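Putative 2,5-diketo-D-gluconic acid reductase B (Sinorhizobium meliloti, PDB 3UP8) is a putative aldo/keto reductase that probably uses NADPH to reduce small carbonyl compounds, such as methylglyoxal to hydroxyacetone. Local coordinates at residues H25-N30 and I34-F39; R51-A56 and G77-K82; L59-V64 and A255-N260. All coordinates share one frame; numbering follows the deposited sequence.

Interaction 1 closes the N-terminal hairpin at the bottom of the barrel, while interactions 2 and 3 lie on its outer layer, where helix 46-59 packs beside helices 73-83 and 254-261. The first, held by backbone hydrogen bonds and one histidine face, runs from buried Val27, Ile34 and Ala36 to exposed Ala26 and partly exposed His25. The others have no hydrogen bond across them: interaction 2, the smallest, rests on aliphatic carbon and buries Leu53 and Ala79 but leaves Pro54 partly exposed, whereas interaction 3 adds the Phe61 ring and grades from buried Leu257 to exposed Lys258. Phe39 packs on Ile52, Leu53 and Ala56 of interaction 2, and its backbone N meets His63 O of segment 59-64.

Interaction 1 (H25-N30 and I34-F39); sequences HAVSSN and IPALGF
Ile34 and Val27 form the hydrogen-bonded pair of the short antiparallel hairpin that precedes the (beta/alpha)8 barrel and, as in other aldo/keto reductases, covers its N-terminal end. Ile34 N donates to Val27 O at 3.0 Å, and Val27 N answers with a 2.7 Å bond to Ile34 O. Val27 O also accepts from Ser29 OG; Ser29 OG and Ile34 N reach it from opposite faces of its carbonyl plane, so two donors grip one oxygen, and Ser29 OG is further hydrogen-bonded to Ser202. The side chain of Ile34 has CG1 anti to its carbonyl carbon (chi1 -59°), which carries CD1 alongside Ser29, 3.4 Å from OG. Both Val27 and Ile34 lean on Ile246 of strand 245-249. Next comes Pro35, in a non-hydrogen-bonded pair with Ala26, their CA atoms 4.1 Å apart and their side chains diverging. At Ala36 the chain turns toward the first barrel strand, and its N donates to His25 O at 2.9 Å. The Ala36 methyl also lies under the imidazole of His25 in a CH-pi contact, 15° off the ring normal. With an alanine in place of His25 the imidazole is gone, and the Ala36 methyl would probably be left without its cover on that side. Ala36 CB sits 3.6 Å from the ring centroid, displaced toward the rim, with NE2 its nearest ring atom at 3.5 Å.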
loop_
_atom_site.group_PDB
_atom_site.type_symbol
_atom_site.label_atom_id
_atom_site.label_comp_id
_atom_site.label_asym_id
_atom_site.label_seq_id
_atom_site.Cartn_x
_atom_site.Cartn_y
_atom_site.Cartn_z
ATOM N N HIS A 25 -5.617 13.545 2.462
ATOM C CA HIS A 25 -5.058 13.948 1.176
ATOM C C HIS A 25 -4.897 12.747 0.262
ATOM O O HIS A 25 -4.853 11.596 0.722
ATOM C CB HIS A 25 -3.714 14.666 1.360
ATOM C CG HIS A 25 -2.688 13.873 2.122
ATOM N ND1 HIS A 25 -2.759 13.668 3.486
ATOM C CD2 HIS A 25 -1.541 13.278 1.713
ATOM C CE1 HIS A 25 -1.710 12.966 3.879
ATOM N NE2 HIS A 25 -0.958 12.712 2.822
ATOM N N ALA A 26 -4.833 13.016 -1.038
ATOM C CA ALA A 26 -4.304 12.045 -1.978
ATOM C C ALA A 26 -2.825 12.342 -2.143
ATOM O O ALA A 26 -2.375 13.484 -1.920
ATOM C CB ALA A 26 -5.024 12.136 -3.320
ATOM N N VAL A 27 -2.074 11.321 -2.543
ATOM C CA VAL A 27 -0.633 11.429 -2.699
ATOM C C VAL A 27 -0.305 11.323 -4.185
ATOM O O VAL A 27 -0.635 10.315 -4.818
ATOM C CB VAL A 27 0.103 10.321 -1.893
ATOM C CG1 VAL A 27 1.618 10.332 -2.187
ATOM C CG2 VAL A 27 -0.180 10.483 -0.377
ATOM N N SER A 28 0.303 12.382 -4.737
ATOM C CA SER A 28 0.722 12.407 -6.135
ATOM C C SER A 28 1.669 11.249 -6.287
ATOM O O SER A 28 2.658 11.143 -5.570
ATOM C CB SER A 28 1.483 13.680 -6.478
ATOM O OG SER A 28 0.594 14.756 -6.637
ATOM N N SER A 29 1.354 10.349 -7.182
ATOM C CA SER A 29 2.149 9.150 -7.268
ATOM C C SER A 29 2.425 8.998 -8.739
ATOM O O SER A 29 1.855 8.141 -9.397
ATOM C CB SER A 29 1.353 7.975 -6.720
ATOM O OG SER A 29 1.129 8.126 -5.328
ATOM N N ASN A 30 3.258 9.902 -9.255
ATOM C CA ASN A 30 3.580 9.919 -10.681
ATOM C C ASN A 30 2.327 9.901 -11.568
ATOM O O ASN A 30 2.294 9.222 -12.600
ATOM C CB ASN A 30 4.513 8.745 -11.024
ATOM C CG ASN A 30 5.936 9.194 -11.305
ATOM O OD1 ASN A 30 6.161 10.344 -11.655
ATOM N ND2 ASN A 30 6.902 8.286 -11.143
ATOM N N ILE A 34 -3.190 8.703 -5.206
ATOM C CA ILE A 34 -3.590 7.587 -4.399
ATOM C C ILE A 34 -4.034 8.153 -3.054
ATOM O O ILE A 34 -3.286 8.924 -2.443
ATOM C CB ILE A 34 -2.407 6.634 -4.230
ATOM C CG1 ILE A 34 -1.923 6.150 -5.610
ATOM C CG2 ILE A 34 -2.775 5.461 -3.293
ATOM C CD1 ILE A 34 -0.697 5.253 -5.562
ATOM N N PRO A 35 -5.257 7.799 -2.598
ATOM C CA PRO A 35 -5.685 8.273 -1.270
ATOM C C PRO A 35 -4.688 7.847 -0.178
ATOM O O PRO A 35 -4.285 6.690 -0.138
ATOM C CB PRO A 35 -7.057 7.602 -1.073
ATOM C CG PRO A 35 -7.538 7.289 -2.450
ATOM C CD PRO A 35 -6.292 6.976 -3.252
ATOM N N ALA A 36 -4.288 8.786 0.680
ATOM C CA ALA A 36 -3.203 8.557 1.659
ATOM C C ALA A 36 -3.434 7.380 2.612
ATOM O O ALA A 36 -2.474 6.767 3.083
ATOM C CB ALA A 36 -2.903 9.833 2.449
ATOM N N LEU A 37 -4.697 7.066 2.897
ATOM C CA LEU A 37 -5.006 5.930 3.741
ATOM C C LEU A 37 -5.839 4.933 2.955
ATOM O O LEU A 37 -6.852 5.288 2.356
ATOM C CB LEU A 37 -5.742 6.363 5.019
ATOM C CG LEU A 37 -6.326 5.257 5.928
ATOM C CD1 LEU A 37 -5.223 4.435 6.593
ATOM C CD2 LEU A 37 -7.221 5.904 6.981
ATOM N N GLY A 38 -5.390 3.687 2.967
ATOM C CA GLY A 38 -6.046 2.624 2.249
ATOM C C GLY A 38 -6.403 1.487 3.174
ATOM O O GLY A 38 -5.794 1.313 4.231
ATOM N N PHE A 39 -7.429 0.744 2.763
ATOM C CA PHE A 39 -7.858 -0.486 3.394
ATOM C C PHE A 39 -7.078 -1.646 2.782
ATOM O O PHE A 39 -7.333 -2.047 1.638
ATOM C CB PHE A 39 -9.361 -0.682 3.130
ATOM C CG PHE A 39 -9.992 -1.760 3.973
ATOM C CD1 PHE A 39 -10.534 -1.458 5.213
ATOM C CD2 PHE A 39 -10.059 -3.070 3.514
ATOM C CE1 PHE A 39 -11.125 -2.448 5.995
ATOM C CE2 PHE A 39 -10.649 -4.068 4.282
ATOM C CZ PHE A 39 -11.185 -3.756 5.529
#

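Interaction 2 (R51-A56 and G77-K82); sequences RILPQA and GEAIQK
Leu53 and Pro54 meet Ala79 where two neighbouring outer helices of the (beta/alpha)8 barrel, 46-59 and 73-83, come side by side. The tight part is centred on a single methyl group. Ala79 CB points at the other helix and is received by the side chain of Leu53, lying 3.8 Å from Leu53 CD2, with CB and CG of the leucine almost as near. Leu53 has CG anti to the backbone N (chi1 -174°), a setting that lays CG and the CD2 branch along the methyl, while CD1 packs on Phe39 of strand 37-40 and joins the contact to the barrel wall. Pro54 closes the next side of the methyl with its ring, CD being 4.0 Å from Ala79 CB and CG slightly farther. The proline also interrupts the helix bonding, since its N has no hydrogen to give to the turn before. The small alanine lets the backbones draw close, with the CA atoms of Pro54 and Ala79 5.6 Å apart.

Beyond the proline ring the contact between the segments ends, and the exposed flank of helix 73-83 carries charge. Exposed Lys82 folds back along its own helix to Glu78, one turn earlier, and NZ forms a salt bridge of 3.2 Å with Glu78 OE2, met from above the carboxylate plane; neither side chain touches the segment 51-56. These two charges pair within their own helix, and Glu78 also touches Arg118, whereas between the two segments the contact is aliphatic carbon. With no hydrogen bond across it to fix direction, the fit depends on shape and on the exclusion of water from around the Ala79 methyl.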
loop_
_atom_site.group_PDB
_atom_site.type_symbol
_atom_site.label_atom_id
_atom_site.label_comp_id
_atom_site.label_asym_id
_atom_site.label_seq_id
_atom_site.Cartn_x
_atom_site.Cartn_y
_atom_site.Cartn_z
ATOM N N ARG A 51 -17.299 -8.876 5.855
ATOM C CA ARG A 51 -17.877 -8.253 7.034
ATOM C C ARG A 51 -17.447 -6.789 7.173
ATOM O O ARG A 51 -18.292 -5.902 7.343
ATOM C CB ARG A 51 -17.476 -9.036 8.286
ATOM C CG ARG A 51 -18.321 -8.731 9.536
ATOM C CD ARG A 51 -17.553 -9.079 10.810
ATOM N NE ARG A 51 -16.864 -10.366 10.685
ATOM C CZ ARG A 51 -15.645 -10.625 11.161
ATOM N NH1 ARG A 51 -14.962 -9.686 11.808
ATOM N NH2 ARG A 51 -15.108 -11.828 10.981
ATOM N N ILE A 52 -16.144 -6.533 7.080
ATOM C CA ILE A 52 -15.596 -5.233 7.481
ATOM C C ILE A 52 -15.484 -4.207 6.350
ATOM O O ILE A 52 -15.755 -3.021 6.564
ATOM C CB ILE A 52 -14.245 -5.410 8.213
ATOM C CG1 ILE A 52 -14.454 -6.235 9.483
ATOM C CG2 ILE A 52 -13.631 -4.071 8.583
ATOM C CD1 ILE A 52 -13.542 -7.429 9.567
ATOM N N LEU A 53 -15.095 -4.648 5.151
ATOM C CA LEU A 53 -14.960 -3.712 4.025
ATOM C C LEU A 53 -16.215 -2.860 3.736
ATOM O O LEU A 53 -16.084 -1.659 3.506
ATOM C CB LEU A 53 -14.425 -4.405 2.757
ATOM C CG LEU A 53 -14.093 -3.533 1.534
ATOM C CD1 LEU A 53 -13.243 -2.325 1.919
ATOM C CD2 LEU A 53 -13.385 -4.365 0.468
ATOM N N PRO A 54 -17.430 -3.458 3.776
ATOM C CA PRO A 54 -18.628 -2.609 3.588
ATOM C C PRO A 54 -18.701 -1.454 4.592
ATOM O O PRO A 54 -19.033 -0.328 4.225
ATOM C CB PRO A 54 -19.790 -3.592 3.816
ATOM C CG PRO A 54 -19.223 -4.908 3.371
ATOM C CD PRO A 54 -17.791 -4.886 3.854
ATOM N N GLN A 55 -18.370 -1.738 5.846
ATOM C CA GLN A 55 -18.337 -0.714 6.879
ATOM C C GLN A 55 -17.248 0.322 6.604
ATOM O O GLN A 55 -17.487 1.520 6.728
ATOM C CB GLN A 55 -18.110 -1.347 8.239
ATOM C CG GLN A 55 -19.133 -2.407 8.607
ATOM C CD GLN A 55 -18.905 -2.916 10.008
ATOM O OE1 GLN A 55 -18.646 -4.106 10.220
ATOM N NE2 GLN A 55 -18.964 -2.004 10.982
ATOM N N ALA A 56 -16.056 -0.144 6.236
ATOM C CA ALA A 56 -14.966 0.750 5.863
ATOM C C ALA A 56 -15.385 1.733 4.775
ATOM O O ALA A 56 -15.072 2.917 4.839
ATOM C CB ALA A 56 -13.758 -0.054 5.422
ATOM N N GLY A 77 -14.276 -7.655 -4.464
ATOM C CA GLY A 77 -15.183 -7.333 -5.572
ATOM C C GLY A 77 -16.644 -7.287 -5.134
ATOM O O GLY A 77 -17.363 -6.345 -5.455
ATOM N N GLU A 78 -17.060 -8.289 -4.365
ATOM C CA GLU A 78 -18.441 -8.353 -3.853
ATOM C C GLU A 78 -18.747 -7.176 -2.920
ATOM O O GLU A 78 -19.763 -6.502 -3.074
ATOM C CB GLU A 78 -18.674 -9.674 -3.108
ATOM C CG GLU A 78 -20.141 -9.891 -2.693
ATOM C CD GLU A 78 -20.364 -11.200 -1.950
ATOM O OE1 GLU A 78 -19.734 -12.208 -2.329
ATOM O OE2 GLU A 78 -21.169 -11.221 -0.991
ATOM N N ALA A 79 -17.862 -6.940 -1.956
ATOM C CA ALA A 79 -18.027 -5.847 -0.991
ATOM C C ALA A 79 -18.148 -4.484 -1.665
ATOM O O ALA A 79 -19.028 -3.696 -1.324
ATOM C CB ALA A 79 -16.890 -5.852 0.032
ATOM N N ILE A 80 -17.269 -4.195 -2.622
ATOM C CA ILE A 80 -17.328 -2.917 -3.332
ATOM C C ILE A 80 -18.629 -2.768 -4.108
ATOM O O ILE A 80 -19.288 -1.734 -4.030
ATOM C CB ILE A 80 -16.115 -2.709 -4.273
ATOM C CG1 ILE A 80 -14.824 -2.652 -3.443
ATOM C CG2 ILE A 80 -16.312 -1.455 -5.163
ATOM C CD1 ILE A 80 -13.548 -2.522 -4.260
ATOM N N GLN A 81 -18.994 -3.812 -4.848
ATOM C CA GLN A 81 -20.206 -3.805 -5.654
ATOM C C GLN A 81 -21.476 -3.585 -4.810
ATOM O O GLN A 81 -22.378 -2.867 -5.229
ATOM C CB GLN A 81 -20.281 -5.113 -6.435
ATOM C CG GLN A 81 -21.624 -5.477 -7.006
ATOM C CD GLN A 81 -21.633 -6.891 -7.556
ATOM O OE1 GLN A 81 -21.307 -7.862 -6.857
ATOM N NE2 GLN A 81 -21.998 -7.014 -8.809
ATOM N N LYS A 82 -21.528 -4.199 -3.631
ATOM C CA LYS A 82 -22.705 -4.101 -2.752
ATOM C C LYS A 82 -22.802 -2.780 -1.971
ATOM O O LYS A 82 -23.828 -2.502 -1.331
ATOM C CB LYS A 82 -22.767 -5.293 -1.790
ATOM C CG LYS A 82 -23.106 -6.618 -2.467
ATOM C CD LYS A 82 -23.553 -7.667 -1.452
ATOM C CE LYS A 82 -23.740 -9.038 -2.099
ATOM N NZ LYS A 82 -24.130 -10.070 -1.089
#

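Interaction 3 (L59-V64 and A255-N260)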
loop_
_atom_site.group_PDB
_atom_site.type_symbol
_atom_site.label_atom_id
_atom_site.label_comp_id
_atom_site.label_asym_id
_atom_site.label_seq_id
_atom_site.Cartn_x
_atom_site.Cartn_y
_atom_site.Cartn_z
ATOM N N LEU A 59 -17.922 4.225 6.185
ATOM C CA LEU A 59 -17.184 5.171 7.018
ATOM C C LEU A 59 -16.422 6.214 6.192
ATOM O O LEU A 59 -16.193 7.332 6.656
ATOM C CB LEU A 59 -16.246 4.421 7.984
ATOM C CG LEU A 59 -15.207 5.196 8.812
ATOM C CD1 LEU A 59 -15.853 6.023 9.933
ATOM C CD2 LEU A 59 -14.160 4.260 9.377
ATOM N N GLY A 60 -16.042 5.865 4.963
ATOM C CA GLY A 60 -15.348 6.833 4.109
ATOM C C GLY A 60 -14.051 6.393 3.436
ATOM O O GLY A 60 -13.451 7.184 2.719
ATOM N N PHE A 61 -13.608 5.156 3.671
ATOM C CA PHE A 61 -12.443 4.608 2.948
ATOM C C PHE A 61 -12.740 4.593 1.463
ATOM O O PHE A 61 -13.829 4.189 1.059
ATOM C CB PHE A 61 -12.146 3.170 3.373
ATOM C CG PHE A 61 -11.210 3.055 4.527
ATOM C CD1 PHE A 61 -9.841 2.879 4.314
ATOM C CD2 PHE A 61 -11.689 3.109 5.832
ATOM C CE1 PHE A 61 -8.963 2.765 5.398
ATOM C CE2 PHE A 61 -10.824 3.000 6.913
ATOM C CZ PHE A 61 -9.464 2.828 6.701
ATOM N N ARG A 62 -11.775 5.039 0.657
ATOM C CA ARG A 62 -11.945 5.058 -0.800
ATOM C C ARG A 62 -10.757 4.440 -1.544
ATOM O O ARG A 62 -10.612 4.618 -2.753
ATOM C CB ARG A 62 -12.164 6.487 -1.288
ATOM C CG ARG A 62 -13.486 7.123 -0.867
ATOM C CD ARG A 62 -14.695 6.420 -1.503
ATOM N NE ARG A 62 -15.942 7.062 -1.100
ATOM C CZ ARG A 62 -16.650 6.733 -0.024
ATOM N NH1 ARG A 62 -16.250 5.757 0.771
ATOM N NH2 ARG A 62 -17.766 7.394 0.261
ATOM N N HIS A 63 -9.902 3.740 -0.813
ATOM C CA HIS A 63 -8.732 3.097 -1.372
ATOM C C HIS A 63 -8.762 1.695 -0.797
ATOM O O HIS A 63 -8.819 1.514 0.408
ATOM C CB HIS A 63 -7.474 3.902 -0.972
ATOM C CG HIS A 63 -6.172 3.225 -1.266
ATOM N ND1 HIS A 63 -4.962 3.756 -0.861
ATOM C CD2 HIS A 63 -5.879 2.063 -1.896
ATOM C CE1 HIS A 63 -3.986 2.947 -1.226
ATOM N NE2 HIS A 63 -4.512 1.919 -1.866
ATOM N N VAL A 64 -8.812 0.698 -1.673
ATOM C CA VAL A 64 -8.820 -0.695 -1.246
ATOM C C VAL A 64 -7.667 -1.426 -1.932
ATOM O O VAL A 64 -7.499 -1.304 -3.144
ATOM C CB VAL A 64 -10.148 -1.415 -1.591
ATOM C CG1 VAL A 64 -10.096 -2.857 -1.105
ATOM C CG2 VAL A 64 -11.356 -0.681 -0.956
ATOM N N ALA A 255 -14.039 -1.510 15.608
ATOM C CA ALA A 255 -13.416 -0.589 16.569
ATOM C C ALA A 255 -12.076 -0.015 16.088
ATOM O O ALA A 255 -11.851 1.192 16.168
ATOM C CB ALA A 255 -13.258 -1.266 17.938
ATOM N N ARG A 256 -11.188 -0.880 15.605
ATOM C CA ARG A 256 -9.918 -0.425 15.025
ATOM C C ARG A 256 -10.177 0.413 13.769
ATOM O O ARG A 256 -9.486 1.399 13.517
ATOM C CB ARG A 256 -9.006 -1.609 14.687
ATOM C CG ARG A 256 -8.501 -2.404 15.881
ATOM C CD ARG A 256 -7.448 -3.391 15.415
ATOM N NE ARG A 256 -7.702 -4.745 15.907
ATOM C CZ ARG A 256 -7.392 -5.862 15.246
ATOM N NH1 ARG A 256 -6.818 -5.807 14.045
ATOM N NH2 ARG A 256 -7.668 -7.044 15.785
ATOM N N LEU A 257 -11.187 0.005 13.002
ATOM C CA LEU A 257 -11.639 0.706 11.801
ATOM C C LEU A 257 -11.795 2.212 12.039
ATOM O O LEU A 257 -11.144 3.022 11.378
ATOM C CB LEU A 257 -12.977 0.114 11.348
ATOM C CG LEU A 257 -13.445 0.065 9.894
ATOM C CD1 LEU A 257 -14.877 0.584 9.826
ATOM C CD2 LEU A 257 -12.546 0.840 8.942
ATOM N N LYS A 258 -12.645 2.578 12.995
ATOM C CA LYS A 258 -12.939 3.986 13.285
ATOM C C LYS A 258 -11.726 4.726 13.842
ATOM O O LYS A 258 -11.544 5.919 13.592
ATOM C CB LYS A 258 -14.125 4.102 14.248
ATOM C CG LYS A 258 -15.358 3.334 13.782
ATOM C CD LYS A 258 -16.656 4.012 14.208
ATOM C CE LYS A 258 -17.825 3.504 13.366
ATOM N NZ LYS A 258 -19.157 3.920 13.905
ATOM N N GLU A 259 -10.905 3.995 14.596
ATOM C CA GLU A 259 -9.689 4.523 15.207
ATOM C C GLU A 259 -8.620 4.836 14.147
ATOM O O GLU A 259 -8.052 5.933 14.125
ATOM C CB GLU A 259 -9.170 3.518 16.247
ATOM C CG GLU A 259 -7.894 3.922 16.987
ATOM C CD GLU A 259 -7.243 2.748 17.720
ATOM O OE1 GLU A 259 -7.982 1.943 18.334
ATOM O OE2 GLU A 259 -5.996 2.632 17.680
ATOM N N ASN A 260 -8.368 3.870 13.265
ATOM C CA ASN A 260 -7.380 4.020 12.190
ATOM C C ASN A 260 -7.715 5.158 11.215
ATOM O O ASN A 260 -6.820 5.835 10.703
ATOM C CB ASN A 260 -7.209 2.699 11.432
ATOM C CG ASN A 260 -6.418 1.662 12.222
ATOM O OD1 ASN A 260 -6.320 1.730 13.449
ATOM N ND2 ASN A 260 -5.847 0.695 11.513
#
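Leu257 reaches out of helix 254-261 to meet Leu59 and Phe61, and its side chain can be followed outward. CB leaves the helix pointing across rather than at the other segment, and the branch ends swing nearer: CG, some 30° short of anti to the backbone N (chi1 -150°), carries the two methyl groups over. CD1 meets Leu59 CD2 at 3.8 Å, the two leucines touching tip to tip. CD2 lies equally near that Leu59 methyl and comes to 3.4 Å from Phe61 CE2, approaching the ring obliquely as the side chains slide past each other. The side chain also packs on Gln55 and Ala56 of helix 46-59. Leu59 and Phe61 lie at the end of that helix and in the link into strand 63-65 of the (beta/alpha)8 barrel, against which helix 254-261, after the last barrel strand, packs; the first and last parts of the barrel meet here. Gly60, the first residue beyond the helix, has positive phi, and after it Phe61 points toward helix 254-261, its ring also meeting Phe261. Leu59 CD2 lies 4.1 Å from Lys258 CA. Arg62 NH1 donates to Phe61 O over 2.9 Å, from above the carbonyl plane, and also bonds Leu57 O.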